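Alpha-2,3-sialyltransferase (Campylobacter jejuni, PDB 2P2V) probably transfers sialic acid from a CMP-linked donor to acceptor sugars in alpha-2,3 linkage, this chain being the sialyltransferase domain of a longer membrane protein. Local coordinates at residues I137-E141 with I142-K146; H111-Y114 with N115-D119; N275-K278 with A279-I283; D119-L122 with G123-I127; N33-Y36 with K37-P40. One frame throughout, in Å; residues are numbered along the deposited sequence. Where two conformers were deposited one is given.

Interaction 1: I137-E141 with I142-K146; sequences IKYNE and IYFNK. With EDO (1,2-ethanediol), chain C.
Asn140 and Glu141 hand their carbonyls to the closing turn of helix 131-144, a worked example of how an alpha-helix is brought to its C-terminal end. Among the backbone bonds, Lys138 O takes Ile142 N at 2.8 Å and Tyr139 O takes Tyr143 N, both in regular helical fashion. The i to i+4 bonding continues, weakly at Phe144 N to Asn140 O, as far as Asn145 N, which meets Glu141 O from above its carbonyl plane. Asn145 adopts a positive phi, and the chain folds back far enough for Lys146 N to reach Asn140 O at 3.2 Å, a bond spanning six residues instead of four.

The aromatic contacts form a cluster. Tyr139 has its CG swung away from the backbone N (chi1 179°) and leans along the helix until its CD1 lies 3.3 Å from CD2 of Tyr143, the two rings being inclined at 49°. Phe144 instead turns its edge to the face of Tyr139 in a T-shaped pair with planes at 85°. This cluster faces the second subunit, where the hydroxyl of Tyr139 bonds His78 and that of Tyr143 bonds the carbonyl of Leu74.

Glu141 forms a salt bridge with Arg147, beyond the turn. A water donates to Ile137 O at 2.8 Å and to Lys146 O at 2.7 Å, joining the helix to the returning chain.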
# COMPACT_ATOMS: atom_id res chain seq x y z
N ILE A 137 20.92 -6.94 14.21
CA ILE A 137 20.77 -8.30 13.53
C ILE A 137 20.71 -8.17 12.04
O ILE A 137 21.23 -9.04 11.32
CB ILE A 137 19.64 -9.15 14.15
CG1 ILE A 137 18.20 -8.57 13.89
CG2 ILE A 137 19.88 -9.37 15.68
CD1 ILE A 137 17.03 -9.50 14.34
N LYS A 138 20.08 -7.11 11.52
CA LYS A 138 20.08 -6.96 10.04
C LYS A 138 21.45 -6.68 9.48
O LYS A 138 21.81 -7.25 8.42
CB LYS A 138 19.05 -5.92 9.58
CG LYS A 138 17.61 -6.33 9.97
CD LYS A 138 16.64 -5.65 9.05
CE LYS A 138 15.44 -6.52 8.90
NZ LYS A 138 14.48 -6.03 7.93
N TYR A 139 22.23 -5.84 10.17
CA TYR A 139 23.57 -5.50 9.72
C TYR A 139 24.41 -6.79 9.70
O TYR A 139 25.09 -7.10 8.72
CB TYR A 139 24.23 -4.49 10.68
CG TYR A 139 25.64 -4.09 10.29
CD1 TYR A 139 25.92 -3.59 9.01
CD2 TYR A 139 26.72 -4.17 11.21
CE1 TYR A 139 27.21 -3.20 8.65
CE2 TYR A 139 28.03 -3.78 10.84
CZ TYR A 139 28.27 -3.32 9.56
OH TYR A 139 29.54 -2.94 9.13
N ASN A 140 24.34 -7.56 10.77
CA ASN A 140 25.13 -8.83 10.79
C ASN A 140 24.67 -9.90 9.82
O ASN A 140 25.51 -10.56 9.18
CB ASN A 140 25.15 -9.42 12.17
CG ASN A 140 26.06 -8.70 13.07
OD1 ASN A 140 27.24 -8.56 12.80
ND2 ASN A 140 25.52 -8.19 14.13
N GLU A 141 23.35 -10.03 9.64
CA GLU A 141 22.82 -10.90 8.58
C GLU A 141 23.29 -10.49 7.21
O GLU A 141 23.92 -11.31 6.42
CB GLU A 141 21.29 -10.90 8.65
CG GLU A 141 20.60 -11.66 7.51
CD GLU A 141 20.61 -13.16 7.70
OE1 GLU A 141 20.22 -13.65 8.77
OE2 GLU A 141 21.00 -13.87 6.75
N ILE A 142 23.00 -9.25 6.81
CA ILE A 142 23.32 -8.84 5.42
C ILE A 142 24.80 -8.84 5.09
O ILE A 142 25.23 -9.33 4.00
CB ILE A 142 22.73 -7.38 5.11
CG1 ILE A 142 21.18 -7.46 5.16
CG2 ILE A 142 23.23 -6.85 3.75
CD1 ILE A 142 20.45 -6.09 5.53
N TYR A 143 25.60 -8.24 5.96
CA TYR A 143 26.99 -8.00 5.61
C TYR A 143 27.91 -9.14 6.08
O TYR A 143 29.06 -9.24 5.61
CB TYR A 143 27.47 -6.71 6.23
CG TYR A 143 26.83 -5.50 5.54
CD1 TYR A 143 27.42 -4.92 4.43
CD2 TYR A 143 25.61 -4.98 6.00
CE1 TYR A 143 26.83 -3.83 3.78
CE2 TYR A 143 25.04 -3.86 5.40
CZ TYR A 143 25.62 -3.29 4.32
OH TYR A 143 25.02 -2.20 3.79
N PHE A 144 27.44 -9.96 6.99
CA PHE A 144 28.37 -10.95 7.59
C PHE A 144 27.81 -12.35 7.59
O PHE A 144 28.51 -13.27 8.06
CB PHE A 144 28.83 -10.55 9.01
CG PHE A 144 29.56 -9.23 9.08
CD1 PHE A 144 30.92 -9.11 8.72
CD2 PHE A 144 28.91 -8.08 9.49
CE1 PHE A 144 31.60 -7.89 8.78
CE2 PHE A 144 29.57 -6.86 9.53
CZ PHE A 144 30.91 -6.75 9.17
N ASN A 145 26.56 -12.53 7.14
CA ASN A 145 25.95 -13.87 7.06
C ASN A 145 25.87 -14.55 8.41
O ASN A 145 26.10 -15.74 8.53
CB ASN A 145 26.73 -14.72 6.04
CG ASN A 145 26.03 -16.01 5.68
OD1 ASN A 145 24.79 -16.07 5.57
ND2 ASN A 145 26.83 -17.07 5.50
N LYS A 146 25.57 -13.77 9.44
CA LYS A 146 25.32 -14.27 10.77
C LYS A 146 23.84 -14.14 11.12
O LYS A 146 23.28 -13.05 10.96
CB LYS A 146 26.16 -13.49 11.80
CG LYS A 146 27.67 -13.81 11.75
CD LYS A 146 28.36 -13.46 13.07
CE LYS A 146 28.43 -11.97 13.29
NZ LYS A 146 29.04 -11.62 14.65
C1 EDO C . 31.04 -6.61 4.95
O1 EDO C . 30.21 -7.45 4.12
C2 EDO C . 32.33 -7.27 5.38
O2 EDO C . 33.13 -7.23 4.22
O HOH W 1 21.79 -11.43 12.60
O HOH W 2 28.63 -9.13 15.83

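Interaction 2: H111-Y114 with N115-D119; sequences HQFY and NFFPD
Asn115 packs its CB 3.2 Å from Gln112 O as helix 107-116, the helix of the beta-alpha-beta unit between strands 90-96 and 121-122, enters its last turn; its own N-H makes a weak bond to the same carbonyl. Phe116 follows and gives that oxygen a sounder partner: its N lies 3.2 Å from Gln112 O, nearly in line with the carbonyl bond. The Phe116 ring then runs beside the Gln112 side chain in the same direction, CE2 approaching NE2 to 3.8 Å, while Gln112 O sits at the ring edge. Gln112 NE2 is hydrogen-bonded to Gln276 OE1, on helix 268-283.

At Phe117 the chain leaves helical geometry, yet its N still reaches Phe113 O at 2.9 Å, in the carbonyl plane. With chi1 at -50° the ring swings back beside its own nitrogen, which carries CD2 over one face of the Phe113 ring, 3.7 Å from CE1. The two rings are tilted by 54° and their side chains cross at about a right angle. Phe117 also meets Phe73 edge-to-face, and it packs against Tyr143 of the third subunit. Pro118 brings its CA to 3.3 Å from Tyr114 O, with CB also near that oxygen.

Polar contact is thus carried mainly by the main chain, while the side chains meet largely through aromatic surface. The helix ends at Phe116, with the Phe113 and Phe117 rings packed together beside its last turn; Pro118, lacking an N-H, cannot continue the backbone bonding and offers Tyr114 O only a C-H...O contact.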
# COMPACT_ATOMS: atom_id res chain seq x y z
N HIS A 111 3.54 -11.06 1.69
CA HIS A 111 2.32 -10.41 1.15
C HIS A 111 1.06 -11.21 1.40
O HIS A 111 -0.01 -10.66 1.73
CB HIS A 111 2.47 -10.15 -0.36
CG HIS A 111 1.24 -9.58 -1.01
ND1 HIS A 111 0.39 -10.33 -1.81
CD2 HIS A 111 0.74 -8.32 -1.01
CE1 HIS A 111 -0.59 -9.56 -2.25
NE2 HIS A 111 -0.40 -8.34 -1.77
N GLN A 112 1.16 -12.53 1.25
CA GLN A 112 0.01 -13.43 1.33
C GLN A 112 -0.08 -14.09 2.68
O GLN A 112 -1.00 -14.81 2.90
CB GLN A 112 0.14 -14.56 0.30
CG GLN A 112 0.17 -13.96 -1.06
CD GLN A 112 0.24 -15.01 -2.15
OE1 GLN A 112 -0.26 -14.79 -3.25
NE2 GLN A 112 0.88 -16.15 -1.85
N PHE A 113 0.88 -13.84 3.57
CA PHE A 113 0.87 -14.51 4.86
C PHE A 113 -0.45 -14.51 5.57
O PHE A 113 -0.96 -15.57 5.94
CB PHE A 113 1.98 -13.93 5.81
CG PHE A 113 2.08 -14.68 7.08
CD1 PHE A 113 2.82 -15.87 7.16
CD2 PHE A 113 1.39 -14.23 8.21
CE1 PHE A 113 2.91 -16.59 8.34
CE2 PHE A 113 1.45 -14.96 9.34
CZ PHE A 113 2.25 -16.12 9.46
N TYR A 114 -1.00 -13.31 5.87
CA TYR A 114 -2.23 -13.28 6.59
C TYR A 114 -3.41 -13.77 5.79
O TYR A 114 -4.43 -14.15 6.35
CB TYR A 114 -2.48 -11.84 7.07
CG TYR A 114 -1.51 -11.46 8.15
CD1 TYR A 114 -1.42 -12.22 9.30
CD2 TYR A 114 -0.68 -10.34 8.00
CE1 TYR A 114 -0.50 -11.85 10.33
CE2 TYR A 114 0.25 -9.98 9.00
CZ TYR A 114 0.33 -10.74 10.16
OH TYR A 114 1.21 -10.40 11.18
N ASN A 115 -3.28 -13.79 4.45
CA ASN A 115 -4.35 -14.33 3.62
C ASN A 115 -4.53 -15.82 3.92
O ASN A 115 -5.65 -16.29 3.98
CB ASN A 115 -4.02 -14.12 2.10
CG ASN A 115 -3.83 -12.65 1.74
OD1 ASN A 115 -2.78 -12.08 1.95
ND2 ASN A 115 -4.82 -12.06 1.20
N PHE A 116 -3.42 -16.56 4.00
CA PHE A 116 -3.42 -17.97 4.34
C PHE A 116 -3.57 -18.27 5.83
O PHE A 116 -4.18 -19.27 6.16
CB PHE A 116 -2.18 -18.64 3.83
CG PHE A 116 -2.20 -18.84 2.32
CD1 PHE A 116 -2.78 -20.00 1.80
CD2 PHE A 116 -1.70 -17.89 1.48
CE1 PHE A 116 -2.80 -20.26 0.37
CE2 PHE A 116 -1.73 -18.12 0.03
CZ PHE A 116 -2.31 -19.32 -0.48
N PHE A 117 -3.01 -17.42 6.70
CA PHE A 117 -2.89 -17.76 8.10
C PHE A 117 -3.42 -16.57 8.91
O PHE A 117 -2.60 -15.93 9.53
CB PHE A 117 -1.43 -18.02 8.43
CG PHE A 117 -0.73 -19.02 7.43
CD1 PHE A 117 -1.17 -20.36 7.38
CD2 PHE A 117 0.27 -18.60 6.65
CE1 PHE A 117 -0.56 -21.26 6.45
CE2 PHE A 117 0.91 -19.47 5.72
CZ PHE A 117 0.46 -20.79 5.67
N PRO A 118 -4.75 -16.28 8.86
CA PRO A 118 -5.31 -15.02 9.37
C PRO A 118 -5.12 -14.80 10.85
O PRO A 118 -5.11 -13.65 11.29
CB PRO A 118 -6.78 -15.10 8.96
CG PRO A 118 -7.06 -16.55 8.75
CD PRO A 118 -5.81 -17.12 8.25
N ASP A 119 -4.99 -15.88 11.60
CA ASP A 119 -4.80 -15.82 13.06
C ASP A 119 -3.38 -16.05 13.51
O ASP A 119 -3.11 -16.12 14.73
CB ASP A 119 -5.76 -16.78 13.76
CG ASP A 119 -5.56 -18.23 13.40
OD1 ASP A 119 -4.76 -18.55 12.47
OD2 ASP A 119 -6.22 -19.04 14.05

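Interaction 3: N275-K278 with A279-I283; sequences NQLK and ADNKI. With EDO (1,2-ethanediol), chain G.
The last turns of helix 268-283, at the C-terminal end of the modelled chain, bring Leu277 beside Asn281 and Gln276 beside Asp280. Four successive main-chain bonds run through the segment: Ala279 N to Asn275 O, Asp280 N to Gln276 O, Asn281 N to Leu277 O at 2.8 Å, and Lys282 N to Lys278 O at 3.0 Å.

The side chains press back upon these carbonyls. Asp280 has an unusual chi1 of 39°, which folds its carboxylate over the preceding turn and sets OD2 just 3.1 Å from Gln276 O. Both atoms are acceptors, so the approach is probably unfavourable electrostatically; a weak bond from Ser106 OG to OD2 may offset this in part. Asn281 shows a similar feature, with OD1 3.1 Å from Leu277 O, again without a proton to share. Its CG lies anti to the carbonyl carbon (chi1 -74°), and the amide passes obliquely by Leu277, Asn281 ND2 being 4.0 Å from Leu277 CG. An ethanediol, probably from the crystallisation liquor, donates through O2 to Asn281 OD1 at 3.2 Å and rests near Leu277 CD1.

Leu277 continues onto Phe109 and Asp280 onto Asp108, both of helix 107-116, whereas Lys278 and Lys282 belong to the exposed side. The pattern is that of a regular surface alpha-helix, packed along one side on helix 107-116 and with i to i+4 bonding throughout.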
# COMPACT_ATOMS: atom_id res chain seq x y z
N ASN A 275 3.41 -24.31 -5.07
CA ASN A 275 3.87 -23.88 -6.41
C ASN A 275 4.62 -22.57 -6.33
O ASN A 275 5.71 -22.39 -6.89
CB ASN A 275 2.68 -23.72 -7.37
CG ASN A 275 3.10 -23.23 -8.77
OD1 ASN A 275 3.68 -23.98 -9.54
ND2 ASN A 275 2.79 -21.97 -9.09
N GLN A 276 4.00 -21.62 -5.62
CA GLN A 276 4.56 -20.30 -5.45
C GLN A 276 5.82 -20.36 -4.62
O GLN A 276 6.83 -19.77 -5.00
CB GLN A 276 3.55 -19.38 -4.80
CG GLN A 276 2.46 -19.00 -5.73
CD GLN A 276 2.02 -17.59 -5.50
OE1 GLN A 276 2.02 -17.11 -4.36
NE2 GLN A 276 1.63 -16.90 -6.57
N LEU A 277 5.77 -21.10 -3.51
CA LEU A 277 6.91 -21.24 -2.59
C LEU A 277 8.11 -21.87 -3.29
O LEU A 277 9.24 -21.40 -3.13
CB LEU A 277 6.51 -22.08 -1.36
CG LEU A 277 7.25 -21.85 -0.04
CD1 LEU A 277 6.88 -20.53 0.58
CD2 LEU A 277 6.97 -22.97 0.94
N LYS A 278 7.86 -22.91 -4.07
CA LYS A 278 8.87 -23.51 -4.94
C LYS A 278 9.50 -22.48 -5.85
O LYS A 278 10.71 -22.33 -5.86
CB LYS A 278 8.26 -24.61 -5.82
CG LYS A 278 8.47 -26.02 -5.33
CD LYS A 278 8.12 -27.02 -6.45
CE LYS A 278 7.50 -28.30 -5.88
NZ LYS A 278 6.12 -28.07 -5.31
N ALA A 279 8.67 -21.79 -6.63
CA ALA A 279 9.16 -20.85 -7.62
C ALA A 279 10.16 -19.85 -7.03
O ALA A 279 11.22 -19.60 -7.61
CB ALA A 279 8.01 -20.13 -8.31
N ASP A 280 9.84 -19.27 -5.87
CA ASP A 280 10.75 -18.27 -5.31
C ASP A 280 11.74 -18.76 -4.24
O ASP A 280 12.65 -18.03 -3.89
CB ASP A 280 10.05 -16.95 -4.95
CG ASP A 280 8.68 -17.17 -4.36
OD1 ASP A 280 7.68 -16.68 -4.93
OD2 ASP A 280 8.61 -17.84 -3.30
N ASN A 281 11.61 -19.99 -3.76
CA ASN A 281 12.70 -20.61 -3.01
C ASN A 281 13.84 -20.97 -3.95
O ASN A 281 15.00 -21.00 -3.56
CB ASN A 281 12.26 -21.86 -2.23
CG ASN A 281 11.42 -21.53 -0.99
OD1 ASN A 281 10.98 -20.39 -0.82
ND2 ASN A 281 11.20 -22.52 -0.13
N LYS A 282 13.49 -21.27 -5.20
CA LYS A 282 14.46 -21.57 -6.25
C LYS A 282 15.28 -20.32 -6.59
O LYS A 282 16.52 -20.41 -6.74
CB LYS A 282 13.76 -22.11 -7.50
CG LYS A 282 14.69 -22.72 -8.53
CD LYS A 282 13.95 -22.98 -9.83
CE LYS A 282 14.86 -23.49 -10.93
NZ LYS A 282 14.28 -23.15 -12.26
N ILE A 283 14.60 -19.17 -6.71
CA ILE A 283 15.24 -17.86 -6.93
C ILE A 283 16.19 -17.49 -5.78
O ILE A 283 17.38 -17.20 -6.01
CB ILE A 283 14.17 -16.73 -7.16
CG1 ILE A 283 13.32 -17.03 -8.40
CG2 ILE A 283 14.85 -15.36 -7.28
CD1 ILE A 283 12.03 -16.20 -8.52
C1 EDO G . 9.53 -17.96 2.35
O1 EDO G . 10.10 -17.33 1.19
C2 EDO G . 10.57 -18.96 2.82
O2 EDO G . 10.23 -20.20 2.24

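Interaction 4: D119-L122 with G123-I127; sequences DAKL and GYEVI. With EDO (1,2-ethanediol), chain L.
Lys121 and Glu125 meet across the junction of strand 121-122 with helix 124-127. The salt bridge is long: NZ stands 3.5 Å from OE1, and as a hydrogen bond it is weak. The Lys121 chain bends at chi2 (68°), which turns its methylenes along the first turn of the helix; CE reaches 3.8 Å from Glu125 CB and 3.9 Å from Val126 CG2, so apolar contact accompanies the charge pairing. Next to it, Leu122 and Tyr124 lie side by side and point the same way, CD1 of the leucine 3.8 Å from CE2 of the tyrosine.

The backbone begins the helix within the same few residues. Leu122 O receives Glu125 N at 3.2 Å, from well above the carbonyl plane, and Gly123 O then accepts from both Val126 N at 3.0 Å and Ile127 N at 3.1 Å.

Further out, Tyr114 positions this first shell. Its OH bonds Glu125 OE1 and also Leu122 N, tying the strand backbone to the carboxylate that faces Lys121. The lysine NZ has another donor bond to O2 of an ethanediol, probably a crystallisation additive.

Around the junction, Lys121 and Gly123 make backbone bonds to strand 90-96, Leu122 packs on helix 107-116, Val126 and Ile127 pack on helix 150-161, and Tyr124 touches Tyr134 of helix 131-144.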
# COMPACT_ATOMS: atom_id res chain seq x y z
N ASP A 119 -4.99 -15.88 11.60
CA ASP A 119 -4.80 -15.82 13.06
C ASP A 119 -3.38 -16.05 13.51
O ASP A 119 -3.11 -16.12 14.73
CB ASP A 119 -5.76 -16.78 13.76
CG ASP A 119 -5.56 -18.23 13.40
OD1 ASP A 119 -4.76 -18.55 12.47
OD2 ASP A 119 -6.22 -19.04 14.05
N ALA A 120 -2.43 -16.21 12.56
CA ALA A 120 -1.02 -16.23 12.93
C ALA A 120 -0.44 -14.81 13.01
O ALA A 120 -1.16 -13.82 12.70
CB ALA A 120 -0.18 -17.11 11.98
N LYS A 121 0.81 -14.68 13.39
CA LYS A 121 1.47 -13.36 13.48
C LYS A 121 2.86 -13.36 12.89
O LYS A 121 3.63 -14.23 13.23
CB LYS A 121 1.62 -13.04 14.98
CG LYS A 121 2.33 -11.70 15.29
CD LYS A 121 1.48 -10.48 14.85
CE LYS A 121 2.30 -9.23 14.95
NZ LYS A 121 1.39 -8.02 14.87
N LEU A 122 3.20 -12.39 12.07
CA LEU A 122 4.58 -12.32 11.62
C LEU A 122 5.44 -11.76 12.73
O LEU A 122 5.20 -10.62 13.17
CB LEU A 122 4.68 -11.39 10.40
CG LEU A 122 3.98 -12.01 9.17
CD1 LEU A 122 3.80 -10.88 8.16
CD2 LEU A 122 4.91 -13.20 8.65
N GLY A 123 6.45 -12.53 13.11
CA GLY A 123 7.38 -12.11 14.17
C GLY A 123 8.11 -10.81 13.90
O GLY A 123 8.41 -10.06 14.83
N TYR A 124 8.45 -10.51 12.64
CA TYR A 124 9.20 -9.29 12.41
C TYR A 124 8.42 -8.03 12.85
O TYR A 124 9.06 -7.03 13.18
CB TYR A 124 9.61 -9.09 10.95
CG TYR A 124 8.60 -8.53 10.03
CD1 TYR A 124 8.38 -7.15 9.96
CD2 TYR A 124 7.90 -9.36 9.09
CE1 TYR A 124 7.45 -6.61 9.06
CE2 TYR A 124 7.00 -8.83 8.22
CZ TYR A 124 6.79 -7.46 8.19
OH TYR A 124 5.89 -6.93 7.29
N GLU A 125 7.11 -8.09 12.82
CA GLU A 125 6.26 -6.93 13.15
C GLU A 125 6.43 -6.60 14.64
O GLU A 125 6.09 -5.45 15.08
CB GLU A 125 4.80 -7.23 12.83
CG GLU A 125 4.58 -7.24 11.30
CD GLU A 125 3.15 -7.53 10.85
OE1 GLU A 125 2.39 -8.17 11.55
OE2 GLU A 125 2.81 -7.08 9.74
N VAL A 126 6.93 -7.56 15.39
CA VAL A 126 7.10 -7.42 16.89
C VAL A 126 8.54 -7.05 17.13
O VAL A 126 8.82 -6.06 17.77
CB VAL A 126 6.67 -8.70 17.66
CG1 VAL A 126 7.14 -8.67 19.18
CG2 VAL A 126 5.19 -8.95 17.57
N ILE A 127 9.51 -7.78 16.56
CA ILE A 127 10.89 -7.44 16.88
C ILE A 127 11.39 -6.15 16.21
O ILE A 127 12.41 -5.62 16.61
CB ILE A 127 11.91 -8.59 16.59
CG1 ILE A 127 11.79 -9.00 15.14
CG2 ILE A 127 11.60 -9.76 17.52
CD1 ILE A 127 13.04 -9.71 14.64
C1 EDO L . -3.36 -9.26 12.17
O1 EDO L . -3.55 -9.26 10.74
C2 EDO L . -2.33 -8.20 12.57
O2 EDO L . -1.62 -8.62 13.75

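Interaction 5: N33-Y36 with K37-P40; sequences NINY and KRLP
Asn35 OD1 is gripped twice by Lys37, from NZ at 3.0 Å and, more weakly, from the backbone N at 3.1 Å. The second bond gives an Asx turn at the start of a short 3-10 segment, in the loop between strands 21-25 and 44-48, and the main chain adds Arg38 N to Asn35 O, also 3.0 Å. Lys37 can serve the oxygen with both ends because its chain bends at chi3 and chi4 and curls back, NZ arriving from above the plane of the amide.

The other branch of the amide, ND2, lies 3.2 Å from Arg38 NE, the amide and guanidinium planes being 64° apart. Two donors cannot bond each other; Asp230 OD2 accepts from ND2 weakly and forms a salt bridge with Arg38 NH1. Leu39 CD1 lies at the edge of the Tyr36 ring, 3.6 Å from Tyr36 CD1, and Ile34 CG2 lies over one face, toward the rim. Leu39 also packs on Ile23, while Tyr36 is stacked on Phe248 and bonds Tyr58 O through its hydroxyl.

Asn35 thus gives OD1 and ND2 different partners, lysine and backbone donors on one and an aspartate shared with an arginine on the other, which would favour this rotation of the amide.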
# COMPACT_ATOMS: atom_id res chain seq x y z
N ASN A 33 16.59 -32.42 30.77
CA ASN A 33 17.33 -32.25 32.02
C ASN A 33 17.08 -30.88 32.66
O ASN A 33 18.02 -30.26 33.18
CB ASN A 33 18.84 -32.43 31.78
CG ASN A 33 19.18 -33.73 31.03
OD1 ASN A 33 18.66 -34.81 31.34
ND2 ASN A 33 20.10 -33.62 30.07
N ILE A 34 15.83 -30.41 32.63
CA ILE A 34 15.44 -29.18 33.32
C ILE A 34 15.44 -29.43 34.83
O ILE A 34 15.00 -30.49 35.28
CB ILE A 34 14.01 -28.74 32.93
CG1 ILE A 34 13.97 -28.27 31.46
CG2 ILE A 34 13.52 -27.61 33.77
CD1 ILE A 34 12.54 -28.36 30.84
N ASN A 35 15.94 -28.47 35.60
CA ASN A 35 15.87 -28.56 37.06
C ASN A 35 14.60 -27.86 37.48
O ASN A 35 14.58 -26.65 37.61
CB ASN A 35 17.08 -27.90 37.71
CG ASN A 35 17.12 -28.13 39.23
OD1 ASN A 35 16.07 -28.21 39.87
ND2 ASN A 35 18.31 -28.19 39.79
N TYR A 36 13.52 -28.62 37.68
CA TYR A 36 12.23 -27.98 37.88
C TYR A 36 12.16 -27.19 39.16
O TYR A 36 11.29 -26.33 39.33
CB TYR A 36 11.11 -29.00 37.83
CG TYR A 36 10.97 -29.61 36.43
CD1 TYR A 36 10.27 -28.93 35.42
CD2 TYR A 36 11.52 -30.83 36.14
CE1 TYR A 36 10.14 -29.51 34.10
CE2 TYR A 36 11.41 -31.41 34.83
CZ TYR A 36 10.71 -30.73 33.83
OH TYR A 36 10.59 -31.28 32.55
N LYS A 37 13.10 -27.44 40.06
CA LYS A 37 13.13 -26.67 41.32
C LYS A 37 13.44 -25.16 41.13
O LYS A 37 13.07 -24.33 41.98
CB LYS A 37 14.11 -27.34 42.30
CG LYS A 37 13.90 -28.86 42.41
CD LYS A 37 14.88 -29.52 43.41
CE LYS A 37 16.20 -29.94 42.73
NZ LYS A 37 15.95 -30.73 41.47
N ARG A 38 14.10 -24.84 40.01
CA ARG A 38 14.53 -23.50 39.61
C ARG A 38 13.48 -22.68 38.82
O ARG A 38 13.69 -21.48 38.60
CB ARG A 38 15.77 -23.63 38.72
CG ARG A 38 16.94 -24.45 39.31
CD ARG A 38 18.21 -24.28 38.48
NE ARG A 38 19.27 -25.23 38.86
CZ ARG A 38 20.03 -25.07 39.95
NH1 ARG A 38 20.97 -25.97 40.24
NH2 ARG A 38 19.84 -24.02 40.74
N LEU A 39 12.38 -23.29 38.37
CA LEU A 39 11.31 -22.53 37.70
C LEU A 39 10.70 -21.54 38.69
O LEU A 39 10.58 -21.87 39.89
CB LEU A 39 10.23 -23.46 37.15
CG LEU A 39 10.59 -24.32 35.93
CD1 LEU A 39 9.52 -25.39 35.62
CD2 LEU A 39 10.78 -23.42 34.72
N PRO A 40 10.32 -20.33 38.22
CA PRO A 40 9.59 -19.44 39.10
C PRO A 40 8.18 -19.95 39.33
O PRO A 40 7.73 -20.86 38.63
CB PRO A 40 9.54 -18.14 38.29
CG PRO A 40 9.52 -18.62 36.88
CD PRO A 40 10.53 -19.73 36.88

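Overall arrangement
From the N terminus, interaction 5 comes first, shaping the connection between strands 21-25 and 44-48. Interaction 2 ends helix 107-116 and leads through the shared Asp119 into interaction 4, so that the beta-alpha-beta unit from strand 90-96 to strand 121-122 passes directly into helix 124-127. Interaction 1 then closes the next helix, 131-144, touching interaction 4 where Ile137 meets Ile127. Interaction 3, on the last helix, returns to interaction 2. Each contact closes only a local turn; they run in series, and none nests within or crosses another. Interactions 1 to 4 thus form a chain of neighbours, whereas interaction 5 lies apart, about 29 Å from interaction 4 between centres.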